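Local coordinates for protein AlyGC (Glaciecola chathamensis, PDB 5GKD) that cleaves alginate as a polysaccharide lyase of family 6, probably by calcium-dependent beta-elimination within a right-handed parallel beta-helix, at residues N697-E700 against G701-E704. Residues are numbered along the deposited sequence; the frame is centred on the assembly and turned at random.
Sequences NVFE and GTPE
Phe699 and Thr702 lie at the two ends of a tight bend, their CA atoms 5.0 Å apart. The chain leaves the strand 691-700, turns at Glu700-Gly701 and runs on as loop toward the strand 706-709. Gly701 has a positive phi of 64°, which glycine tolerates easily. No hydrogen bond joins the two sides of the bend.

Thr702 turns its side chain toward the strand. Phe699 CB meets the backbone of the loop, 3.5 Å from Thr702 O. Further out, the ring atom Phe699 CD1 comes within 4.2 Å of the methyl Thr702 CG2, which meets the ring obliquely. Pro703 O also approaches the ring obliquely, 4.3 Å from Phe699 CD1. Thr702 has CG2 anti to its own N, which sets the methyl near the phenyl and OG1 beside N (chi1 -59°). The Glu700 side chain leads away from the bend, extended and exposed.

Thr702 OG1 is buried but satisfied, hydrogen-bonded to Phe675 O and Ser678 N of the preceding coil. The Phe699 ring meets that of Phe675 one coil back, with planes about 30° apart. The two segments thus touch by van der Waals contact alone. The polar bonds that fix the bend run to neighbouring coils, from Thr702 OG1 on one side and from the Phe699 backbone to Thr724 and Leu726 on the other, near the C-terminal end of the second beta-helix.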
loop_
_atom_site.group_PDB
_atom_site.type_symbol
_atom_site.label_atom_id
_atom_site.label_comp_id
_atom_site.label_asym_id
_atom_site.label_seq_id
_atom_site.Cartn_x
_atom_site.Cartn_y
_atom_site.Cartn_z
ATOM N N ASN A 697 7.659 15.842 33.912
ATOM C CA ASN A 697 8.710 15.101 33.230
ATOM C C ASN A 697 10.090 15.674 33.554
ATOM O O ASN A 697 10.235 16.825 33.967
ATOM C CB ASN A 697 8.487 15.110 31.710
ATOM C CG ASN A 697 7.095 14.605 31.316
ATOM O OD1 ASN A 697 6.884 13.400 31.170
ATOM N ND2 ASN A 697 6.132 15.535 31.164
ATOM N N VAL A 698 11.113 14.851 33.355
ATOM C CA VAL A 698 12.500 15.291 33.414
ATOM C C VAL A 698 13.070 15.268 32.004
ATOM O O VAL A 698 13.074 14.218 31.347
ATOM C CB VAL A 698 13.340 14.414 34.355
ATOM C CG1 VAL A 698 14.787 14.821 34.273
ATOM C CG2 VAL A 698 12.821 14.507 35.783
ATOM N N PHE A 699 13.580 16.406 31.549
ATOM C CA PHE A 699 14.272 16.498 30.267
ATOM C C PHE A 699 15.744 16.802 30.532
ATOM O O PHE A 699 16.172 17.955 30.510
ATOM C CB PHE A 699 13.625 17.576 29.361
ATOM C CG PHE A 699 12.180 17.319 29.045
ATOM C CD1 PHE A 699 11.823 16.355 28.117
ATOM C CD2 PHE A 699 11.177 18.031 29.682
ATOM C CE1 PHE A 699 10.491 16.108 27.840
ATOM C CE2 PHE A 699 9.842 17.792 29.388
ATOM C CZ PHE A 699 9.508 16.823 28.475
ATOM N N GLU A 700 16.529 15.754 30.766
ATOM C CA GLU A 700 17.949 15.899 31.067
ATOM C C GLU A 700 18.773 15.599 29.822
ATOM O O GLU A 700 18.757 14.472 29.312
ATOM C CB GLU A 700 18.384 14.984 32.209
ATOM C CG GLU A 700 19.886 15.068 32.446
ATOM C CD GLU A 700 20.310 14.555 33.802
ATOM O OE1 GLU A 700 19.428 14.312 34.648
ATOM O OE2 GLU A 700 21.529 14.396 34.022
ATOM N N GLY A 701 19.511 16.598 29.352
ATOM C CA GLY A 701 20.174 16.471 28.076
ATOM C C GLY A 701 19.229 16.342 26.906
ATOM O O GLY A 701 19.617 15.813 25.866
ATOM N N THR A 702 17.991 16.810 27.055
ATOM C CA THR A 702 16.966 16.745 26.023
ATOM C C THR A 702 16.322 18.120 25.902
ATOM O O THR A 702 15.870 18.676 26.916
ATOM C CB THR A 702 15.893 15.700 26.372
ATOM O OG1 THR A 702 16.492 14.407 26.527
ATOM C CG2 THR A 702 14.800 15.656 25.286
ATOM N N PRO A 703 16.237 18.693 24.702
ATOM C CA PRO A 703 15.549 19.976 24.551
ATOM C C PRO A 703 14.113 19.892 25.046
ATOM O O PRO A 703 13.490 18.830 25.014
ATOM C CB PRO A 703 15.605 20.234 23.042
ATOM C CG PRO A 703 16.754 19.467 22.578
ATOM C CD PRO A 703 16.802 18.230 23.429
ATOM N N GLU A 704 13.604 21.035 25.538
ATOM C CA GLU A 704 12.211 21.221 25.928
ATOM C C GLU A 704 11.286 20.838 24.784
ATOM O O GLU A 704 11.680 20.955 23.621
ATOM C CB GLU A 704 11.924 22.681 26.299
ATOM C CG GLU A 704 12.475 23.132 27.614
ATOM C CD GLU A 704 12.775 24.613 27.604
ATOM O OE1 GLU A 704 11.928 25.378 27.093
ATOM O OE2 GLU A 704 13.872 24.998 28.063
#